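Local atomic coordinates of putative hydrolase YdeN (Bacillus subtilis, PDB entry 1UXO), a protein that is a putative hydrolase of the alpha/beta-hydrolase fold, probably a serine esterase. Residues A[63-77]-A[90-102]. The protein carries 2 engineered substitutions. Sequence-based numbering, arbitrary orientation. Where two conformers were deposited one is given.
Sequences LHENTYLVAHSLGCP and AALGGIILVSGFA. Engineered in segment 90-102: Ala90 (natural residue Lys), Ala91 (natural residue Gln).
Leu69 N to Gly94 O, at 2.9 Å, is the first full-strength backbone bond, after a weak pair on Thr67 O from Gly93 N and Gly94 N, in the run that joins strands 67-72 and 94-98, the parallel neighbours of a beta-alpha-beta crossover through helix 75-84, at the heart of the alpha/beta-hydrolase sheet. The run ends with Ser73 N on Val98 O, almost straight at 176°, so the chain is still tied to the sheet at the predicted nucleophile, in the tight turn between strand and helix known as the nucleophile elbow. His166, predicted to complete the charge relay with Asp139, lies beside Ser73.

Tyr68 can be followed outward along Gly93 and Gly94. Tyr68 CB passes Gly94 O, CG and CD1 lie by Gly94 N (CD1 at 3.5 Å), CE1 reaches Gly93 C at 3.4 Å, and CZ meets Gly93 CA at 3.8 Å. That CA sits over one face, 4.0 Å from the centroid of the Tyr68 ring, a CH-pi contact this close because Gly93 lacks a CB, which would run into Tyr68 CZ. At the tip, Tyr68 OH meets a water at 2.7 Å, which also donates weakly to Gly93 O. Replacing Tyr68 with alanine would probably open a gap beside Gly93 and deprive that water of its closer partner.

At the opposite end, Phe101 has CG wedged between its backbone N and carbonyl carbon (chi1 60°), swinging the ring back to the elbow. Leu74 CD1 touches its CZ, and Pro77 CG lies over one face, 4.2 Å from the centroid of the Phe101 ring.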
loop_
_atom_site.group_PDB
_atom_site.type_symbol
_atom_site.label_atom_id
_atom_site.label_comp_id
_atom_site.label_asym_id
_atom_site.label_seq_id
_atom_site.Cartn_x
_atom_site.Cartn_y
_atom_site.Cartn_z
ATOM N N LEU A 63 4.473 -5.155 -14.524
ATOM C CA LEU A 63 5.205 -4.480 -13.464
ATOM C C LEU A 63 6.631 -4.293 -13.888
ATOM O O LEU A 63 7.321 -5.272 -14.190
ATOM C CB LEU A 63 5.233 -5.296 -12.194
ATOM C CG LEU A 63 3.918 -5.768 -11.633
ATOM C CD1 LEU A 63 4.172 -6.729 -10.480
ATOM C CD2 LEU A 63 3.025 -4.614 -11.222
ATOM N N HIS A 64 7.087 -3.052 -13.873
ATOM C CA HIS A 64 8.379 -2.723 -14.384
ATOM C C HIS A 64 8.980 -1.619 -13.503
ATOM O O HIS A 64 8.389 -1.240 -12.489
ATOM C CB HIS A 64 8.228 -2.346 -15.887
ATOM C CG HIS A 64 7.176 -1.306 -16.159
ATOM N ND1 HIS A 64 5.905 -1.638 -16.588
ATOM C CD2 HIS A 64 7.200 0.053 -16.068
ATOM C CE1 HIS A 64 5.194 -0.526 -16.746
ATOM N NE2 HIS A 64 5.954 0.511 -16.440
ATOM N N GLU A 65 10.115 -1.054 -13.947
ATOM C CA GLU A 65 10.886 -0.047 -13.227
ATOM C C GLU A 65 10.154 1.282 -13.112
ATOM O O GLU A 65 10.529 2.123 -12.324
ATOM C CB GLU A 65 12.239 0.167 -13.941
ATOM C CG GLU A 65 12.116 0.267 -15.455
ATOM C CD GLU A 65 11.836 -1.084 -16.156
ATOM O OE1 GLU A 65 12.184 -2.158 -15.616
ATOM O OE2 GLU A 65 11.214 -1.090 -17.241
ATOM N N ASN A 66 9.150 1.500 -13.948
ATOM C CA ASN A 66 8.309 2.698 -13.803
ATOM C C ASN A 66 6.885 2.402 -13.294
ATOM O O ASN A 66 5.955 3.202 -13.507
ATOM C CB ASN A 66 8.308 3.513 -15.106
ATOM C CG ASN A 66 9.737 3.978 -15.509
ATOM O OD1 ASN A 66 10.270 3.560 -16.559
ATOM N ND2 ASN A 66 10.360 4.781 -14.666
ATOM N N THR A 67 6.756 1.304 -12.553
ATOM C CA THR A 67 5.502 0.954 -11.858
ATOM C C THR A 67 5.606 1.295 -10.404
ATOM O O THR A 67 6.637 1.007 -9.758
ATOM C CB THR A 67 5.203 -0.514 -12.050
ATOM O OG1 THR A 67 5.216 -0.814 -13.455
ATOM C CG2 THR A 67 3.776 -0.919 -11.579
ATOM N N TYR A 68 4.495 1.812 -9.853
ATOM C CA TYR A 68 4.430 2.207 -8.452
ATOM C C TYR A 68 3.187 1.658 -7.810
ATOM O O TYR A 68 2.103 1.663 -8.415
ATOM C CB TYR A 68 4.403 3.726 -8.308
ATOM C CG TYR A 68 5.628 4.390 -8.871
ATOM C CD1 TYR A 68 6.676 4.802 -8.051
ATOM C CD2 TYR A 68 5.753 4.584 -10.229
ATOM C CE1 TYR A 68 7.826 5.376 -8.599
ATOM C CE2 TYR A 68 6.904 5.149 -10.776
ATOM C CZ TYR A 68 7.922 5.540 -9.954
ATOM O OH TYR A 68 9.031 6.110 -10.507
ATOM N N LEU A 69 3.326 1.146 -6.605
ATOM C CA LEU A 69 2.209 0.562 -5.889
ATOM C C LEU A 69 1.909 1.388 -4.631
ATOM O O LEU A 69 2.790 1.594 -3.780
ATOM C CB LEU A 69 2.528 -0.898 -5.483
ATOM C CG LEU A 69 3.144 -1.843 -6.530
ATOM C CD1 LEU A 69 3.511 -3.209 -5.942
ATOM C CD2 LEU A 69 2.118 -1.998 -7.685
ATOM N N VAL A 70 0.670 1.819 -4.507
ATOM C CA VAL A 70 0.181 2.557 -3.358
ATOM C C VAL A 70 -0.876 1.670 -2.719
ATOM O O VAL A 70 -1.855 1.312 -3.357
ATOM C CB VAL A 70 -0.444 3.895 -3.776
ATOM C CG1 VAL A 70 -1.089 4.635 -2.553
ATOM C CG2 VAL A 70 0.605 4.740 -4.479
ATOM N N ALA A 71 -0.698 1.351 -1.461
ATOM C CA ALA A 71 -1.620 0.452 -0.770
ATOM C C ALA A 71 -2.099 1.064 0.519
ATOM O O ALA A 71 -1.377 1.882 1.115
ATOM C CB ALA A 71 -0.907 -0.864 -0.498
ATOM N N HIS A 72 -3.308 0.645 0.943
ATOM C CA HIS A 72 -3.880 1.075 2.172
ATOM C C HIS A 72 -4.207 -0.112 3.076
ATOM O O HIS A 72 -4.795 -1.120 2.638
ATOM C CB HIS A 72 -5.156 1.905 1.931
ATOM C CG HIS A 72 -5.764 2.467 3.199
ATOM N ND1 HIS A 72 -7.113 2.360 3.473
ATOM C CD2 HIS A 72 -5.227 3.182 4.227
ATOM C CE1 HIS A 72 -7.371 2.949 4.635
ATOM N NE2 HIS A 72 -6.255 3.464 5.110
ATOM N N SER A 73 -3.723 -0.005 4.300
ATOM C CA SER A 73 -4.045 -0.923 5.384
ATOM C C SER A 73 -3.737 -2.385 4.992
ATOM O O SER A 73 -2.562 -2.700 4.658
ATOM C CB SER A 73 -5.487 -0.636 5.852
ATOM O OG SER A 73 -5.722 -1.233 7.129
ATOM N N LEU A 74 -4.758 -3.246 4.932
ATOM C CA LEU A 74 -4.543 -4.681 4.560
ATOM C C LEU A 74 -3.886 -4.892 3.212
ATOM O O LEU A 74 -3.162 -5.881 3.008
ATOM C CB LEU A 74 -5.838 -5.481 4.637
ATOM C CG LEU A 74 -5.726 -6.996 4.591
ATOM C CD1 LEU A 74 -4.989 -7.596 5.845
ATOM C CD2 LEU A 74 -7.131 -7.642 4.382
ATOM N N GLY A 75 -4.045 -3.950 2.289
ATOM C CA GLY A 75 -3.349 -4.067 1.011
ATOM C C GLY A 75 -1.844 -4.061 1.139
ATOM O O GLY A 75 -1.136 -4.555 0.264
ATOM N N CYS A 76 -1.364 -3.418 2.194
ATOM C CA CYS A 76 0.074 -3.365 2.494
ATOM C C CYS A 76 0.726 -4.744 2.683
ATOM O O CYS A 76 1.644 -5.067 1.900
ATOM C CB CYS A 76 0.367 -2.369 3.616
ATOM S SG CYS A 76 -0.207 -0.688 3.256
ATOM N N PRO A 77 0.320 -5.545 3.685
ATOM C CA PRO A 77 0.947 -6.854 3.833
ATOM C C PRO A 77 0.704 -7.744 2.619
ATOM O O PRO A 77 1.539 -8.579 2.265
ATOM C CB PRO A 77 0.332 -7.426 5.120
ATOM C CG PRO A 77 -0.967 -6.633 5.332
ATOM C CD PRO A 77 -0.609 -5.278 4.807
ATOM N N ALA A 90 14.316 -6.114 -12.528
ATOM C CA ALA A 90 14.774 -4.944 -11.802
ATOM C C ALA A 90 13.655 -4.471 -10.835
ATOM O O ALA A 90 12.493 -4.834 -10.976
ATOM C CB ALA A 90 15.133 -3.834 -12.761
ATOM N N ALA A 91 14.052 -3.623 -9.906
ATOM C CA ALA A 91 13.158 -3.120 -8.854
ATOM C C ALA A 91 12.016 -2.351 -9.519
ATOM O O ALA A 91 12.201 -1.695 -10.543
ATOM C CB ALA A 91 13.954 -2.229 -7.884
ATOM N N LEU A 92 10.816 -2.484 -8.967
ATOM C CA LEU A 92 9.755 -1.533 -9.244
ATOM C C LEU A 92 10.129 -0.112 -8.867
ATOM O O LEU A 92 11.046 0.135 -8.089
ATOM C CB LEU A 92 8.487 -1.967 -8.461
ATOM C CG LEU A 92 7.946 -3.361 -8.742
ATOM C CD1 LEU A 92 6.587 -3.503 -8.170
ATOM C CD2 LEU A 92 7.963 -3.751 -10.230
ATOM N N GLY A 93 9.425 0.855 -9.453
ATOM C CA GLY A 93 9.659 2.246 -9.170
ATOM C C GLY A 93 9.531 2.567 -7.688
ATOM O O GLY A 93 10.352 3.275 -7.137
ATOM N N GLY A 94 8.497 2.020 -7.039
ATOM C CA GLY A 94 8.332 2.261 -5.625
ATOM C C GLY A 94 7.034 1.792 -5.067
ATOM O O GLY A 94 6.123 1.370 -5.803
ATOM N N ILE A 95 6.972 1.849 -3.740
ATOM C CA ILE A 95 5.783 1.485 -2.960
ATOM C C ILE A 95 5.535 2.523 -1.871
ATOM O O ILE A 95 6.477 3.120 -1.278
ATOM C CB ILE A 95 5.914 0.077 -2.317
ATOM C CG1 ILE A 95 7.063 -0.000 -1.315
ATOM C CG2 ILE A 95 6.003 -1.036 -3.340
ATOM C CD1 ILE A 95 7.176 -1.391 -0.649
ATOM N N ILE A 96 4.263 2.806 -1.651
ATOM C CA ILE A 96 3.846 3.635 -0.563
ATOM C C ILE A 96 2.795 2.865 0.217
ATOM O O ILE A 96 1.787 2.428 -0.351
ATOM C CB ILE A 96 3.284 4.945 -1.060
ATOM C CG1 ILE A 96 4.330 5.745 -1.833
ATOM C CG2 ILE A 96 2.841 5.790 0.090
ATOM C CD1 ILE A 96 3.772 7.056 -2.447
ATOM N N LEU A 97 3.053 2.684 1.491
ATOM C CA LEU A 97 2.210 1.859 2.354
ATOM C C LEU A 97 1.507 2.751 3.335
ATOM O O LEU A 97 2.083 3.140 4.355
ATOM C CB LEU A 97 3.034 0.793 3.053
ATOM C CG LEU A 97 3.976 0.015 2.130
ATOM C CD1 LEU A 97 4.850 -0.974 2.908
ATOM C CD2 LEU A 97 3.181 -0.731 1.088
ATOM N N VAL A 98 0.246 3.073 3.025
ATOM C CA VAL A 98 -0.579 3.894 3.913
ATOM C C VAL A 98 -1.206 3.050 5.010
ATOM O O VAL A 98 -1.943 2.111 4.726
ATOM C CB VAL A 98 -1.630 4.690 3.147
ATOM C CG1 VAL A 98 -2.260 5.705 4.047
ATOM C CG2 VAL A 98 -0.960 5.397 1.964
ATOM N N SER A 99 -0.850 3.360 6.251
ATOM C CA SER A 99 -1.230 2.574 7.428
ATOM C C SER A 99 -0.746 1.155 7.324
ATOM O O SER A 99 -1.473 0.220 7.698
ATOM C CB SER A 99 -2.711 2.622 7.623
ATOM O OG SER A 99 -3.156 3.936 7.599
ATOM N N GLY A 100 0.471 0.990 6.791
ATOM C CA GLY A 100 1.042 -0.334 6.598
ATOM C C GLY A 100 1.391 -1.040 7.904
ATOM O O GLY A 100 1.752 -0.408 8.936
ATOM N N PHE A 101 1.336 -2.356 7.861
ATOM C CA PHE A 101 1.668 -3.161 9.005
ATOM C C PHE A 101 2.103 -4.554 8.481
ATOM O O PHE A 101 1.762 -4.925 7.343
ATOM C CB PHE A 101 0.488 -3.282 9.990
ATOM C CG PHE A 101 -0.746 -3.900 9.386
ATOM C CD1 PHE A 101 -1.055 -5.240 9.600
ATOM C CD2 PHE A 101 -1.588 -3.130 8.584
ATOM C CE1 PHE A 101 -2.189 -5.807 9.031
ATOM C CE2 PHE A 101 -2.736 -3.688 8.006
ATOM C CZ PHE A 101 -3.036 -5.029 8.212
ATOM N N ALA A 102 2.874 -5.275 9.292
ATOM C CA ALA A 102 3.368 -6.629 8.935
ATOM C C ALA A 102 3.264 -7.633 10.119
ATOM O O ALA A 102 4.052 -8.602 10.200
ATOM C CB ALA A 102 4.840 -6.538 8.494
HETATM O O HOH W 1 11.476 5.292 -9.603
#